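PDB 4JB3: D-ribitol-5-phosphate phosphatase from Bacteroides thetaiotaomicron, which removes phosphate from D-ribitol 5-phosphate and D-ribitol 1-phosphate, and also from the riboflavin precursor 5-amino-6-(5-phospho-D-ribitylamino)uracil. Local coordinates for residues V28-V36 against F106-I117; T168-D176 against F191-G202. All blocks are in the same frame, centred on the assembly; numbering follows the deposited sequence.

Interaction 1: V28-V36 against F106-I117. With NA (sodium ion), chain B.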
loop_
_atom_site.group_PDB
_atom_site.type_symbol
_atom_site.label_atom_id
_atom_site.label_comp_id
_atom_site.label_asym_id
_atom_site.label_seq_id
_atom_site.Cartn_x
_atom_site.Cartn_y
_atom_site.Cartn_z
ATOM N N VAL A 28 -6.926 -8.866 -2.407
ATOM C CA VAL A 28 -6.745 -7.421 -2.279
ATOM C C VAL A 28 -5.513 -7.198 -1.419
ATOM O O VAL A 28 -5.483 -7.628 -0.268
ATOM C CB VAL A 28 -7.979 -6.762 -1.623
ATOM C CG1 VAL A 28 -7.760 -5.256 -1.440
ATOM C CG2 VAL A 28 -9.235 -6.997 -2.471
ATOM N N PHE A 29 -4.498 -6.541 -1.981
ATOM C CA PHE A 29 -3.256 -6.249 -1.274
ATOM C C PHE A 29 -3.148 -4.780 -0.886
ATOM O O PHE A 29 -3.539 -3.893 -1.646
ATOM C CB PHE A 29 -2.050 -6.508 -2.188
ATOM C CG PHE A 29 -1.776 -7.954 -2.481
ATOM C CD1 PHE A 29 -1.067 -8.747 -1.586
ATOM C CD2 PHE A 29 -2.195 -8.510 -3.682
ATOM C CE1 PHE A 29 -0.788 -10.085 -1.872
ATOM C CE2 PHE A 29 -1.919 -9.832 -3.979
ATOM C CZ PHE A 29 -1.218 -10.626 -3.068
ATOM N N ASP A 30 -2.564 -4.513 0.277
ATOM C CA ASP A 30 -2.041 -3.190 0.580
ATOM C C ASP A 30 -0.695 -3.041 -0.143
ATOM O O ASP A 30 -0.113 -4.036 -0.605
ATOM C CB ASP A 30 -1.838 -3.052 2.083
ATOM C CG ASP A 30 -1.625 -1.614 2.515
ATOM O OD1 ASP A 30 -1.780 -0.688 1.688
ATOM O OD2 ASP A 30 -1.316 -1.409 3.697
ATOM N N PHE A 31 -0.214 -1.807 -0.256
ATOM C CA PHE A 31 1.079 -1.530 -0.881
ATOM C C PHE A 31 2.165 -1.538 0.208
ATOM O O PHE A 31 2.857 -2.550 0.391
ATOM C CB PHE A 31 1.020 -0.186 -1.621
ATOM C CG PHE A 31 2.290 0.174 -2.345
ATOM C CD1 PHE A 31 2.759 -0.617 -3.387
ATOM C CD2 PHE A 31 3.013 1.299 -1.982
ATOM C CE1 PHE A 31 3.927 -0.287 -4.054
ATOM C CE2 PHE A 31 4.183 1.638 -2.652
ATOM C CZ PHE A 31 4.637 0.836 -3.687
ATOM N N GLY A 32 2.311 -0.439 0.939
ATOM C CA GLY A 32 3.310 -0.373 1.992
ATOM C C GLY A 32 3.032 -1.372 3.103
ATOM O O GLY A 32 1.893 -1.489 3.574
ATOM N N GLY A 33 4.066 -2.095 3.520
ATOM C CA GLY A 33 3.934 -3.086 4.572
ATOM C C GLY A 33 3.637 -4.481 4.055
ATOM O O GLY A 33 3.738 -5.450 4.810
ATOM N N VAL A 34 3.258 -4.580 2.784
ATOM C CA VAL A 34 2.890 -5.857 2.177
ATOM C C VAL A 34 3.697 -6.111 0.910
ATOM O O VAL A 34 4.544 -7.012 0.871
ATOM C CB VAL A 34 1.365 -5.926 1.915
ATOM C CG1 VAL A 34 0.989 -7.199 1.167
ATOM C CG2 VAL A 34 0.611 -5.852 3.244
ATOM N N ILE A 35 3.475 -5.294 -0.112
ATOM C CA ILE A 35 4.234 -5.448 -1.356
ATOM C C ILE A 35 5.643 -4.865 -1.207
ATOM O O ILE A 35 6.621 -5.455 -1.676
ATOM C CB ILE A 35 3.485 -4.811 -2.533
ATOM C CG1 ILE A 35 2.208 -5.609 -2.808
ATOM C CG2 ILE A 35 4.356 -4.773 -3.775
ATOM C CD1 ILE A 35 1.313 -5.017 -3.881
ATOM N N VAL A 36 5.743 -3.708 -0.551
ATOM C CA VAL A 36 7.021 -3.048 -0.300
ATOM C C VAL A 36 7.175 -2.809 1.207
ATOM O O VAL A 36 6.210 -2.427 1.873
ATOM C CB VAL A 36 7.119 -1.694 -1.058
ATOM C CG1 VAL A 36 8.478 -1.065 -0.858
ATOM C CG2 VAL A 36 6.845 -1.892 -2.558
ATOM N N PHE A 106 10.153 3.771 2.228
ATOM C CA PHE A 106 10.207 2.477 1.544
ATOM C C PHE A 106 11.595 1.908 1.344
ATOM O O PHE A 106 12.547 2.643 1.102
ATOM C CB PHE A 106 9.508 2.581 0.183
ATOM C CG PHE A 106 8.092 3.056 0.278
ATOM C CD1 PHE A 106 7.077 2.169 0.575
ATOM C CD2 PHE A 106 7.769 4.385 0.087
ATOM C CE1 PHE A 106 5.759 2.600 0.667
ATOM C CE2 PHE A 106 6.459 4.816 0.196
ATOM C CZ PHE A 106 5.457 3.921 0.485
ATOM N N ASN A 107 11.695 0.585 1.434
ATOM C CA ASN A 107 12.902 -0.120 1.007
ATOM C C ASN A 107 12.683 -0.549 -0.437
ATOM O O ASN A 107 11.556 -0.546 -0.897
ATOM C CB ASN A 107 13.151 -1.358 1.876
ATOM C CG ASN A 107 13.503 -1.011 3.306
ATOM O OD1 ASN A 107 14.119 0.019 3.575
ATOM N ND2 ASN A 107 13.117 -1.879 4.236
ATOM N N GLU A 108 13.737 -0.914 -1.161
ATOM C CA GLU A 108 13.540 -1.432 -2.515
ATOM C C GLU A 108 12.675 -2.689 -2.449
ATOM O O GLU A 108 12.714 -3.421 -1.458
ATOM C CB GLU A 108 14.877 -1.729 -3.198
ATOM C CG GLU A 108 15.682 -0.476 -3.571
ATOM C CD GLU A 108 15.093 0.299 -4.743
ATOM O OE1 GLU A 108 14.066 -0.135 -5.311
ATOM O OE2 GLU A 108 15.665 1.352 -5.099
ATOM N N VAL A 109 11.866 -2.919 -3.478
ATOM C CA VAL A 109 10.916 -4.034 -3.448
ATOM C C VAL A 109 11.629 -5.382 -3.545
ATOM O O VAL A 109 12.637 -5.512 -4.250
ATOM C CB VAL A 109 9.853 -3.914 -4.574
ATOM C CG1 VAL A 109 10.500 -4.002 -5.937
ATOM C CG2 VAL A 109 8.787 -4.982 -4.442
ATOM N N ASP A 110 11.133 -6.367 -2.801
ATOM C CA ASP A 110 11.573 -7.752 -2.948
ATOM C C ASP A 110 10.916 -8.304 -4.199
ATOM O O ASP A 110 9.692 -8.507 -4.244
ATOM C CB ASP A 110 11.143 -8.566 -1.727
ATOM C CG ASP A 110 11.599 -10.021 -1.784
ATOM O OD1 ASP A 110 12.227 -10.430 -2.782
ATOM O OD2 ASP A 110 11.341 -10.759 -0.807
ATOM N N LEU A 111 11.727 -8.525 -5.227
ATOM C CA LEU A 111 11.219 -9.014 -6.496
ATOM C C LEU A 111 10.572 -10.398 -6.372
ATOM O O LEU A 111 9.774 -10.781 -7.222
ATOM C CB LEU A 111 12.339 -9.009 -7.543
ATOM C CG LEU A 111 12.850 -7.603 -7.860
ATOM C CD1 LEU A 111 14.051 -7.635 -8.780
ATOM C CD2 LEU A 111 11.731 -6.779 -8.460
ATOM N N ARG A 112 10.891 -11.150 -5.320
ATOM C CA ARG A 112 10.188 -12.415 -5.113
ATOM C C ARG A 112 8.695 -12.176 -4.935
ATOM O O ARG A 112 7.872 -12.963 -5.393
ATOM C CB ARG A 112 10.730 -13.165 -3.896
ATOM C CG ARG A 112 12.189 -13.552 -4.010
ATOM C CD ARG A 112 12.656 -14.283 -2.761
ATOM N NE ARG A 112 12.466 -13.488 -1.546
ATOM C CZ ARG A 112 12.757 -13.926 -0.327
ATOM N NH1 ARG A 112 13.273 -15.138 -0.157
ATOM N NH2 ARG A 112 12.529 -13.139 0.716
ATOM N N LYS A 113 8.336 -11.093 -4.259
ATOM C CA LYS A 113 6.926 -10.804 -4.013
ATOM C C LYS A 113 6.226 -10.391 -5.297
ATOM O O LYS A 113 5.101 -10.815 -5.555
ATOM C CB LYS A 113 6.779 -9.730 -2.930
ATOM C CG LYS A 113 7.155 -10.256 -1.545
ATOM C CD LYS A 113 6.967 -9.172 -0.487
ATOM C CE LYS A 113 7.204 -9.724 0.915
ATOM N NZ LYS A 113 7.039 -8.626 1.927
ATOM N N LEU A 114 6.888 -9.566 -6.101
ATOM C CA LEU A 114 6.307 -9.147 -7.376
ATOM C C LEU A 114 6.104 -10.341 -8.295
ATOM O O LEU A 114 5.055 -10.460 -8.933
ATOM C CB LEU A 114 7.168 -8.085 -8.061
ATOM C CG LEU A 114 7.212 -6.729 -7.365
ATOM C CD1 LEU A 114 7.933 -5.718 -8.243
ATOM C CD2 LEU A 114 5.798 -6.241 -7.032
ATOM N N ASP A 115 7.089 -11.238 -8.372
ATOM C CA ASP A 115 6.946 -12.415 -9.218
ATOM C C ASP A 115 5.808 -13.309 -8.732
ATOM O O ASP A 115 5.057 -13.859 -9.540
ATOM C CB ASP A 115 8.261 -13.198 -9.300
ATOM C CG ASP A 115 9.295 -12.512 -10.172
ATOM O OD1 ASP A 115 8.972 -11.488 -10.823
ATOM O OD2 ASP A 115 10.440 -13.011 -10.218
ATOM N N TYR A 116 5.668 -13.438 -7.421
ATOM C CA TYR A 116 4.604 -14.255 -6.854
ATOM C C TYR A 116 3.241 -13.677 -7.242
ATOM O O TYR A 116 2.331 -14.414 -7.659
ATOM C CB TYR A 116 4.756 -14.326 -5.330
ATOM C CG TYR A 116 3.759 -15.227 -4.652
ATOM C CD1 TYR A 116 2.492 -14.766 -4.312
ATOM C CD2 TYR A 116 4.074 -16.548 -4.356
ATOM C CE1 TYR A 116 1.565 -15.596 -3.683
ATOM C CE2 TYR A 116 3.155 -17.389 -3.723
ATOM C CZ TYR A 116 1.906 -16.902 -3.392
ATOM O OH TYR A 116 0.986 -17.715 -2.777
ATOM N N ILE A 117 3.109 -12.360 -7.146
ATOM C CA ILE A 117 1.850 -11.703 -7.477
ATOM C C ILE A 117 1.501 -11.850 -8.956
ATOM O O ILE A 117 0.345 -12.093 -9.296
ATOM C CB ILE A 117 1.868 -10.241 -7.021
ATOM C CG1 ILE A 117 1.874 -10.203 -5.497
ATOM C CG2 ILE A 117 0.659 -9.472 -7.560
ATOM C CD1 ILE A 117 2.173 -8.815 -4.931
HETATM NA NA NA B . 0.361 -1.191 5.174
HETATM O O HOH W 1 4.835 -7.972 4.376
HETATM O O HOH W 2 9.117 -5.958 -0.854
HETATM O O HOH W 3 1.742 -0.312 6.879
HETATM O O HOH W 4 -1.439 -0.918 6.736
#
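I117 meets F29 from the opposite direction and sets CD1 over the centre of one ring face, a CH-pi contact 4.3 Å from the centroid and 10° off the ring normal. The same methyl turns to I35, where it lies 3.8 Å from CG1. I35 holds CG1 opposite its carbonyl carbon (chi1 -67°), which sends CG1 to I117 and turns CG2 to L114 CD2, 3.9 Å away. I35 O lies 3.5 Å from V109 CG2. The F106 ring slants against F31, planes at 52°, with its CE1 3.8 Å from F31 CE2; its edge faces G32 CA.

K113 makes the direct hydrogen bond across the contact. Its extended chain carries NZ to A216 O, its main partner, and within the contact to V34 O, a bond of 3.2 Å. A methionine here, with no ammonium, would probably cost A216 O its mate and leave V34 O more dependent on W218 NE1, its other donor. Water 2 adds an indirect link, bridging I35 O and D110 N.

At the start of the same loop, D30 OD2 and G32 O each bind the sodium ion at 2.2 Å. D30, by similarity the nucleophile and a magnesium ligand, follows strand 26-29. Helix 111-120 packs against the loosely bonded helical turn 31-35, which includes a wider pi-type turn and, coming directly after the nucleophile strand, fits the HAD squiggle.

Interaction 2: T168-D176 against F191-G202. With NA (sodium ion), chain B.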
loop_
_atom_site.group_PDB
_atom_site.type_symbol
_atom_site.label_atom_id
_atom_site.label_comp_id
_atom_site.label_asym_id
_atom_site.label_seq_id
_atom_site.Cartn_x
_atom_site.Cartn_y
_atom_site.Cartn_z
ATOM N N THR A 168 -9.188 7.368 3.982
ATOM C CA THR A 168 -8.091 6.444 4.262
ATOM C C THR A 168 -8.566 5.282 5.122
ATOM O O THR A 168 -9.416 5.471 6.005
ATOM C CB THR A 168 -6.915 7.135 4.987
ATOM O OG1 THR A 168 -7.426 8.002 6.010
ATOM C CG2 THR A 168 -6.099 7.943 4.013
ATOM N N LYS A 169 -8.019 4.093 4.868
ATOM C CA LYS A 169 -8.214 2.952 5.763
ATOM C C LYS A 169 -7.767 3.414 7.148
ATOM O O LYS A 169 -6.765 4.124 7.261
ATOM C CB LYS A 169 -7.357 1.764 5.313
ATOM C CG LYS A 169 -7.704 1.225 3.919
ATOM C CD LYS A 169 -6.872 -0.029 3.617
ATOM C CE LYS A 169 -5.446 0.373 3.397
ATOM N NZ LYS A 169 -4.576 -0.783 3.103
ATOM N N PRO A 170 -8.474 2.998 8.206
ATOM C CA PRO A 170 -9.502 1.953 8.227
ATOM C C PRO A 170 -10.935 2.459 8.060
ATOM O O PRO A 170 -11.850 1.779 8.517
ATOM C CB PRO A 170 -9.318 1.345 9.619
ATOM C CG PRO A 170 -8.983 2.546 10.465
ATOM C CD PRO A 170 -8.134 3.440 9.574
ATOM N N ALA A 171 -11.138 3.602 7.413
ATOM C CA ALA A 171 -12.502 4.078 7.181
ATOM C C ALA A 171 -13.283 3.047 6.373
ATOM O O ALA A 171 -12.811 2.604 5.317
ATOM C CB ALA A 171 -12.486 5.407 6.451
ATOM N N PRO A 172 -14.474 2.660 6.858
ATOM C CA PRO A 172 -15.263 1.662 6.131
ATOM C C PRO A 172 -15.585 2.140 4.718
ATOM O O PRO A 172 -15.746 1.309 3.825
ATOM C CB PRO A 172 -16.550 1.558 6.957
ATOM C CG PRO A 172 -16.169 2.006 8.325
ATOM C CD PRO A 172 -15.111 3.059 8.124
ATOM N N GLU A 173 -15.655 3.455 4.516
ATOM C CA GLU A 173 -16.053 4.012 3.226
ATOM C C GLU A 173 -15.126 3.610 2.072
ATOM O O GLU A 173 -15.587 3.438 0.945
ATOM C CB GLU A 173 -16.142 5.539 3.312
ATOM C CG GLU A 173 -17.263 6.060 4.220
ATOM C CD GLU A 173 -16.794 6.384 5.628
ATOM O OE1 GLU A 173 -15.885 5.695 6.133
ATOM O OE2 GLU A 173 -17.334 7.339 6.229
ATOM N N ILE A 174 -13.831 3.472 2.335
ATOM C CA ILE A 174 -12.908 3.135 1.250
ATOM C C ILE A 174 -13.114 1.673 0.832
ATOM O O ILE A 174 -13.084 1.345 -0.355
ATOM C CB ILE A 174 -11.434 3.479 1.582
ATOM C CG1 ILE A 174 -10.588 3.484 0.307
ATOM C CG2 ILE A 174 -10.858 2.539 2.641
ATOM C CD1 ILE A 174 -9.115 3.773 0.563
ATOM N N PHE A 175 -13.384 0.811 1.807
ATOM C CA PHE A 175 -13.684 -0.587 1.525
ATOM C C PHE A 175 -14.994 -0.694 0.756
ATOM O O PHE A 175 -15.116 -1.474 -0.188
ATOM C CB PHE A 175 -13.819 -1.363 2.824
ATOM C CG PHE A 175 -12.520 -1.605 3.535
ATOM C CD1 PHE A 175 -12.014 -0.671 4.426
ATOM C CD2 PHE A 175 -11.814 -2.780 3.330
ATOM C CE1 PHE A 175 -10.813 -0.898 5.092
ATOM C CE2 PHE A 175 -10.627 -3.018 3.991
ATOM C CZ PHE A 175 -10.124 -2.080 4.873
ATOM N N ASP A 176 -15.975 0.097 1.169
ATOM C CA ASP A 176 -17.271 0.101 0.499
ATOM C C ASP A 176 -17.165 0.514 -0.973
ATOM O O ASP A 176 -17.794 -0.104 -1.841
ATOM C CB ASP A 176 -18.252 1.010 1.241
ATOM C CG ASP A 176 -19.639 0.971 0.648
ATOM O OD1 ASP A 176 -20.314 -0.072 0.797
ATOM O OD2 ASP A 176 -20.055 1.983 0.043
ATOM N N PHE A 191 -8.128 -10.353 1.943
ATOM C CA PHE A 191 -7.577 -9.030 2.156
ATOM C C PHE A 191 -6.261 -9.173 2.909
ATOM O O PHE A 191 -6.225 -9.745 3.993
ATOM C CB PHE A 191 -8.572 -8.170 2.937
ATOM C CG PHE A 191 -8.054 -6.805 3.309
ATOM C CD1 PHE A 191 -7.539 -5.940 2.346
ATOM C CD2 PHE A 191 -8.119 -6.372 4.620
ATOM C CE1 PHE A 191 -7.081 -4.665 2.709
ATOM C CE2 PHE A 191 -7.667 -5.113 4.983
ATOM C CZ PHE A 191 -7.152 -4.260 4.028
ATOM N N VAL A 192 -5.186 -8.664 2.311
ATOM C CA VAL A 192 -3.829 -8.807 2.833
ATOM C C VAL A 192 -3.267 -7.448 3.233
ATOM O O VAL A 192 -3.002 -6.612 2.372
ATOM C CB VAL A 192 -2.899 -9.449 1.785
ATOM C CG1 VAL A 192 -1.530 -9.750 2.401
ATOM C CG2 VAL A 192 -3.511 -10.713 1.199
ATOM N N ASP A 193 -3.087 -7.227 4.531
ATOM C CA ASP A 193 -2.719 -5.914 5.046
ATOM C C ASP A 193 -1.958 -6.131 6.334
ATOM O O ASP A 193 -2.331 -6.989 7.140
ATOM C CB ASP A 193 -4.001 -5.097 5.298
ATOM C CG ASP A 193 -3.739 -3.609 5.481
ATOM O OD1 ASP A 193 -2.884 -3.227 6.306
ATOM O OD2 ASP A 193 -4.400 -2.800 4.796
ATOM N N ASP A 194 -0.883 -5.373 6.537
ATOM C CA ASP A 194 -0.099 -5.536 7.756
ATOM C C ASP A 194 -0.669 -4.787 8.959
ATOM O O ASP A 194 -0.196 -4.972 10.090
ATOM C CB ASP A 194 1.362 -5.115 7.539
ATOM C CG ASP A 194 1.494 -3.661 7.135
ATOM O OD1 ASP A 194 0.792 -3.250 6.188
ATOM O OD2 ASP A 194 2.296 -2.925 7.754
ATOM N N GLY A 195 -1.672 -3.936 8.716
ATOM C CA GLY A 195 -2.209 -3.094 9.779
ATOM C C GLY A 195 -3.427 -3.678 10.475
ATOM O O GLY A 195 -4.415 -4.034 9.816
ATOM N N SER A 196 -3.350 -3.785 11.801
ATOM C CA SER A 196 -4.396 -4.412 12.603
ATOM C C SER A 196 -5.760 -3.774 12.428
ATOM O O SER A 196 -6.748 -4.481 12.221
ATOM C CB SER A 196 -4.004 -4.422 14.085
ATOM O OG SER A 196 -2.905 -5.273 14.273
ATOM N N SER A 197 -5.828 -2.450 12.524
ATOM C CA SER A 197 -7.118 -1.767 12.423
ATOM C C SER A 197 -7.756 -2.037 11.066
ATOM O O SER A 197 -8.969 -2.231 10.972
ATOM C CB SER A 197 -6.967 -0.263 12.648
ATOM O OG SER A 197 -6.558 0.011 13.979
ATOM N N ASN A 198 -6.942 -2.082 10.013
ATOM C CA ASN A 198 -7.465 -2.348 8.679
ATOM C C ASN A 198 -8.004 -3.767 8.585
ATOM O O ASN A 198 -9.055 -4.007 7.982
ATOM C CB ASN A 198 -6.363 -2.160 7.632
ATOM C CG ASN A 198 -5.902 -0.729 7.521
ATOM O OD1 ASN A 198 -6.552 0.193 8.021
ATOM N ND2 ASN A 198 -4.763 -0.525 6.855
ATOM N N ILE A 199 -7.267 -4.719 9.154
ATOM C CA ILE A 199 -7.696 -6.115 9.182
ATOM C C ILE A 199 -9.037 -6.259 9.908
ATOM O O ILE A 199 -9.932 -6.975 9.450
ATOM C CB ILE A 199 -6.611 -7.000 9.827
ATOM C CG1 ILE A 199 -5.400 -7.114 8.896
ATOM C CG2 ILE A 199 -7.162 -8.381 10.176
ATOM C CD1 ILE A 199 -5.619 -8.017 7.672
ATOM N N HIS A 200 -9.195 -5.566 11.031
ATOM C CA HIS A 200 -10.428 -5.693 11.793
ATOM C C HIS A 200 -11.653 -5.198 11.035
ATOM O O HIS A 200 -12.697 -5.853 11.058
ATOM C CB HIS A 200 -10.299 -5.028 13.159
ATOM C CG HIS A 200 -9.252 -5.658 14.023
ATOM N ND1 HIS A 200 -9.147 -7.023 14.180
ATOM C CD2 HIS A 200 -8.269 -5.109 14.779
ATOM C CE1 HIS A 200 -8.141 -7.290 14.997
ATOM N NE2 HIS A 200 -7.592 -6.147 15.375
ATOM N N ILE A 201 -11.543 -4.065 10.343
ATOM C CA ILE A 201 -12.674 -3.599 9.559
ATOM C C ILE A 201 -12.909 -4.516 8.354
ATOM O O ILE A 201 -14.055 -4.815 8.015
ATOM C CB ILE A 201 -12.536 -2.119 9.151
ATOM C CG1 ILE A 201 -13.766 -1.673 8.361
ATOM C CG2 ILE A 201 -11.300 -1.884 8.332
ATOM C CD1 ILE A 201 -15.007 -1.564 9.210
ATOM N N GLY A 202 -11.838 -5.012 7.738
ATOM C CA GLY A 202 -11.989 -5.977 6.658
ATOM C C GLY A 202 -12.768 -7.206 7.101
ATOM O O GLY A 202 -13.695 -7.646 6.407
HETATM NA NA NA B . 0.361 -1.191 5.174
HETATM O O HOH W 4 -1.439 -0.918 6.736
HETATM O O HOH W 3 1.742 -0.312 6.879
#
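D193 OD2 is gripped by two donors that reach it from opposite faces of the carboxylate plane. K169 NZ makes a salt bridge of 2.6 Å, nearly in line with the C-O bond, while N198 ND2 donates at 3.1 Å from 35° out of the plane. The other oxygen, OD1, accepts from G195 N at 2.8 Å, closing an Asx turn just ahead of helix 196-204, so donors at both oxygens fix the rotation of the carboxylate. The bend at chi3 (-71°) turns CE and NZ of the lysine to D193; nearer the backbone, K169 CB lies 3.2 Å from N198 OD1, which also touches P170, the residue after a cis peptide bond.

The rest of the contact is apolar. F175 presents its edge to one face of F191 in a T-shaped pair, planes at 80°, with CE2 3.7 Å from F191 CZ. I201 divides its methyls, CG2 pressing on F175 CE1 at 3.4 Å and CD1 reaching P172 CG.

K169 NZ also pairs with D30 OD1 and donates to L129 O, while D194 OD1 binds the sodium ion. The lysine thus stands between the carboxylates of D30 and D193, near the metal site but not touching the ion, and its positive charge probably offsets part of the negative charge gathered there, consistent with the lysine of HAD motif III.

In the fold
The two contacts come in series along the chain, interaction 1 closing before interaction 2 opens, and their centres lie about 18 Å apart. They meet in the parallel sheet, where strands 26-29 and 189-192 are neighbours: V28 O and V192 N are 2.8 Å apart, and D30 N and V192 O 3.0 Å, both probable hydrogen bonds. Just past these strands the loops converge on one sodium ion, held by D30 and G32 from interaction 1, D194 from interaction 2, and waters 3 and 4. Helix 111-120 backs the first loop, while 168-176 and helix 196-204 flank the second, so separate parts of the Rossmann-like HAD core assemble a single metal site.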